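PDB 4MDC: putative glutathione S-transferase from Sinorhizobium meliloti, which probably acts as a homodimeric glutathione transferase, joining the thiol of glutathione to electrophilic substrates. Local coordinates for residues Arg138-Lys143 / Leu206-Trp211. Sequence-based numbering, arbitrary orientation.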
ATOM      1  N   ARG B 138     -16.842  -1.291   7.820  1.00 23.49           N
ATOM      2  CA  ARG B 138     -17.319   0.021   8.259  1.00 26.39           C
ATOM      3  C   ARG B 138     -18.834   0.031   8.378  1.00 28.75           C
ATOM      4  O   ARG B 138     -19.387   0.516   9.376  1.00 29.64           O
ATOM      5  CB  ARG B 138     -16.878   1.103   7.286  1.00 27.27           C
ATOM      6  CG  ARG B 138     -17.336   2.500   7.699  1.00 30.37           C
ATOM      7  CD  ARG B 138     -16.875   3.583   6.746  1.00 31.43           C
ATOM      8  NE  ARG B 138     -17.558   4.828   7.054  1.00 37.67           N
ATOM      9  CZ  ARG B 138     -17.185   5.711   7.974  1.00 39.28           C
ATOM     10  NH1 ARG B 138     -16.095   5.524   8.696  1.00 39.50           N
ATOM     11  NH2 ARG B 138     -17.910   6.819   8.147  1.00 43.30           N
ATOM     12  N   GLU B 139     -19.519  -0.521   7.402  1.00 27.65           N
ATOM     13  CA  GLU B 139     -20.970  -0.547   7.435  1.00 31.71           C
ATOM     14  C   GLU B 139     -21.537  -1.490   8.509  1.00 31.96           C
ATOM     15  O   GLU B 139     -22.478  -1.122   9.212  1.00 34.18           O
ATOM     16  CB  GLU B 139     -21.544  -0.946   6.096  1.00 31.07           C
ATOM     17  CG  GLU B 139     -21.309   0.072   4.993  1.00 33.26           C
ATOM     18  CD  GLU B 139     -21.689   1.497   5.388  1.00 36.13           C
ATOM     19  OE1 GLU B 139     -22.781   1.703   5.973  1.00 36.69           O
ATOM     20  OE2 GLU B 139     -20.877   2.413   5.174  1.00 35.94           O
ATOM     21  N   ARG B 140     -20.928  -2.665   8.661  1.00 30.99           N
ATOM     22  CA  ARG B 140     -21.416  -3.673   9.620  1.00 34.33           C
ATOM     23  C   ARG B 140     -20.914  -3.569  11.038  1.00 35.91           C
ATOM     24  O   ARG B 140     -21.572  -4.019  11.962  1.00 42.56           O
ATOM     25  CB  ARG B 140     -21.119  -5.059   9.076  1.00 32.34           C
ATOM     26  CG  ARG B 140     -21.876  -5.234   7.791  1.00 34.96           C
ATOM     27  CD  ARG B 140     -22.199  -6.668   7.461  1.00 34.94           C
ATOM     28  NE  ARG B 140     -22.851  -7.329   8.598  1.00 34.62           N
ATOM     29  CZ  ARG B 140     -22.747  -8.626   8.897  1.00 33.47           C
ATOM     30  NH1 ARG B 140     -22.105  -9.454   8.106  1.00 30.75           N
ATOM     31  NH2 ARG B 140     -23.325  -9.100   9.989  1.00 36.87           N
ATOM     32  N   ILE B 141     -19.728  -3.054  11.236  1.00 37.22           N
ATOM     33  CA  ILE B 141     -19.123  -3.014  12.573  1.00 41.58           C
ATOM     34  C   ILE B 141     -19.242  -1.517  13.013  1.00 43.80           C
ATOM     35  O   ILE B 141     -20.014  -1.111  13.933  1.00 44.60           O
ATOM     36  CB  ILE B 141     -17.654  -3.588  12.545  1.00 41.91           C
ATOM     37  CG1 ILE B 141     -17.595  -5.080  12.080  1.00 43.82           C
ATOM     38  CG2 ILE B 141     -16.939  -3.453  13.891  1.00 43.85           C
ATOM     39  CD1 ILE B 141     -18.255  -6.043  13.013  1.00 45.39           C
ATOM     40  N   PHE B 142     -18.500  -0.683  12.307  1.00 42.44           N
ATOM     41  CA  PHE B 142     -18.163   0.634  12.846  1.00 43.33           C
ATOM     42  C   PHE B 142     -19.341   1.608  12.916  1.00 46.70           C
ATOM     43  O   PHE B 142     -19.462   2.370  13.891  1.00 49.22           O
ATOM     44  CB  PHE B 142     -16.991   1.256  12.102  1.00 42.29           C
ATOM     45  CG  PHE B 142     -15.715   0.460  12.138  1.00 41.03           C
ATOM     46  CD1 PHE B 142     -15.453  -0.485  13.122  1.00 42.52           C
ATOM     47  CD2 PHE B 142     -14.730   0.718  11.194  1.00 41.09           C
ATOM     48  CE1 PHE B 142     -14.257  -1.193  13.106  1.00 40.36           C
ATOM     49  CE2 PHE B 142     -13.529   0.030  11.184  1.00 42.06           C
ATOM     50  CZ  PHE B 142     -13.295  -0.941  12.147  1.00 40.92           C
ATOM     51  N   LYS B 143     -20.213   1.586  11.915  1.00 45.78           N
ATOM     52  CA  LYS B 143     -21.411   2.456  11.898  1.00 48.88           C
ATOM     53  C   LYS B 143     -22.454   2.152  12.988  1.00 53.20           C
ATOM     54  O   LYS B 143     -23.372   2.968  13.234  1.00 54.29           O
ATOM     55  CB  LYS B 143     -22.117   2.355  10.541  1.00 48.21           C
ATOM     56  CG  LYS B 143     -21.554   3.233   9.411  1.00 48.57           C
ATOM     57  CD  LYS B 143     -22.500   4.363   9.081  1.00 51.61           C
ATOM     58  CE  LYS B 143     -22.231   4.953   7.701  1.00 51.29           C
ATOM     59  NZ  LYS B 143     -23.213   4.394   6.741  1.00 51.08           N
ATOM     60  N   LEU B 206     -17.770 -12.479   9.989  1.00 18.70           N
ATOM     61  CA  LEU B 206     -19.024 -11.801   9.636  1.00 20.34           C
ATOM     62  C   LEU B 206     -20.019 -12.657   8.814  1.00 20.00           C
ATOM     63  O   LEU B 206     -21.085 -12.177   8.466  1.00 20.70           O
ATOM     64  CB  LEU B 206     -18.689 -10.514   8.870  1.00 21.55           C
ATOM     65  CG  LEU B 206     -18.034  -9.400   9.699  1.00 22.50           C
ATOM     66  CD1 LEU B 206     -17.496  -8.308   8.787  1.00 21.81           C
ATOM     67  CD2 LEU B 206     -19.036  -8.817  10.690  1.00 25.38           C
ATOM     68  N   GLY B 207     -19.614 -13.872   8.464  1.00 19.25           N
ATOM     69  CA  GLY B 207     -20.447 -14.775   7.694  1.00 20.04           C
ATOM     70  C   GLY B 207     -20.633 -14.394   6.244  1.00 19.48           C
ATOM     71  O   GLY B 207     -21.610 -14.761   5.628  1.00 20.71           O
ATOM     72  N   GLU B 208     -19.670 -13.665   5.691  1.00 18.99           N
ATOM     73  CA  GLU B 208     -19.790 -13.119   4.349  1.00 19.40           C
ATOM     74  C   GLU B 208     -19.274 -14.045   3.226  1.00 19.75           C
ATOM     75  O   GLU B 208     -19.424 -13.714   2.058  1.00 20.13           O
ATOM     76  CB  GLU B 208     -19.059 -11.767   4.266  1.00 19.81           C
ATOM     77  CG  GLU B 208     -19.610 -10.729   5.228  1.00 20.72           C
ATOM     78  CD  GLU B 208     -20.895 -10.059   4.735  1.00 23.48           C
ATOM     79  OE1 GLU B 208     -21.311 -10.254   3.564  1.00 24.08           O
ATOM     80  OE2 GLU B 208     -21.493  -9.319   5.532  1.00 24.53           O
ATOM     81  N   ILE B 209     -18.674 -15.165   3.577  1.00 18.72           N
ATOM     82  CA  ILE B 209     -18.128 -16.087   2.574  1.00 18.48           C
ATOM     83  C   ILE B 209     -19.028 -17.320   2.404  1.00 20.11           C
ATOM     84  O   ILE B 209     -19.321 -18.007   3.377  1.00 19.64           O
ATOM     85  CB  ILE B 209     -16.753 -16.556   2.989  1.00 18.17           C
ATOM     86  CG1 ILE B 209     -15.816 -15.366   2.913  1.00 18.55           C
ATOM     87  CG2 ILE B 209     -16.192 -17.619   2.075  1.00 17.60           C
ATOM     88  CD1 ILE B 209     -14.618 -15.559   3.744  1.00 19.16           C
ATOM     89  N   ASP B 210     -19.444 -17.584   1.179  1.00 20.89           N
ATOM     90  CA  ASP B 210     -20.122 -18.839   0.844  1.00 21.77           C
ATOM     91  C   ASP B 210     -19.092 -19.879   0.476  1.00 20.85           C
ATOM     92  O   ASP B 210     -18.565 -19.913  -0.629  1.00 19.75           O
ATOM     93  CB  ASP B 210     -21.079 -18.621  -0.297  1.00 23.85           C
ATOM     94  CG  ASP B 210     -21.795 -19.905  -0.725  1.00 25.66           C
ATOM     95  OD1 ASP B 210     -21.527 -21.026  -0.223  1.00 25.14           O
ATOM     96  OD2 ASP B 210     -22.636 -19.745  -1.576  1.00 29.25           O
ATOM     97  N   TRP B 211     -18.762 -20.723   1.451  1.00 20.74           N
ATOM     98  CA  TRP B 211     -17.688 -21.691   1.236  1.00 20.65           C
ATOM     99  C   TRP B 211     -18.078 -22.780   0.239  1.00 21.08           C
ATOM    100  O   TRP B 211     -17.197 -23.401  -0.355  1.00 19.66           O
ATOM    101  CB  TRP B 211     -17.223 -22.283   2.558  1.00 20.81           C
ATOM    102  CG  TRP B 211     -16.428 -21.349   3.401  1.00 19.70           C
ATOM    103  CD1 TRP B 211     -16.839 -20.723   4.543  1.00 21.13           C
ATOM    104  CD2 TRP B 211     -15.089 -20.871   3.147  1.00 18.88           C
ATOM    105  NE1 TRP B 211     -15.815 -19.939   5.045  1.00 19.56           N
ATOM    106  CE2 TRP B 211     -14.735 -20.020   4.208  1.00 18.87           C
ATOM    107  CE3 TRP B 211     -14.152 -21.121   2.153  1.00 19.02           C
ATOM    108  CZ2 TRP B 211     -13.498 -19.401   4.285  1.00 17.86           C
ATOM    109  CZ3 TRP B 211     -12.896 -20.477   2.214  1.00 18.11           C
ATOM    110  CH2 TRP B 211     -12.587 -19.655   3.286  1.00 17.82           C
TER
HETATM  111  O   HOH W   1     -23.052 -11.603  10.928  1.00 40.21           O
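Arg140, in a helical turn, reaches the loop 206-211 with its guanidinium and shows how one arginine can tie a helix to the chain leaving another. Its NH1 makes two bonds, to a carboxylate and to a main-chain carbonyl: a salt bridge to Glu208 OE2 at 2.6 Å and a hydrogen bond to Leu206 O at 2.9 Å. NH1 arrives on the anti side of Glu208 OE2, somewhat out of the carboxylate plane, which is turned 65° from that of the guanidinium, whereas Leu206 O lies in the guanidinium plane and offers a lone pair. A bend at chi3 (52°) turns the end of the arginine so that NH1 meets both Glu208 OE2 and Leu206 O. At the guanidinium edge, a water accepts from Arg140 NH2 at 2.7 Å and donates to Leu206 O, while Leu206 CD2 sits over one face, toward the rim. With an alanine here, Leu206 O would probably lose its direct side-chain donor and Glu208 one of its positive partners. Next along the helix, Ile141 adds an apolar touch, its CD1 meeting Leu206 CD2 at 3.7 Å. Gly207, with positive phi, closes helix 191-205 in a Schellman motif, turning the chain between the two residues that bind the arginine. Arg164 of helix 157-165 forms a second salt bridge with Glu208 OE2, and Leu136, earlier on helix 111-145, packs against both Leu206 and Glu208. The contact thus lies within the all-helical C-terminal domain of the GST fold, joining the last turns of helix 111-145 to the loop between helices 191-205 and 215-225, with helix 157-165 alongside.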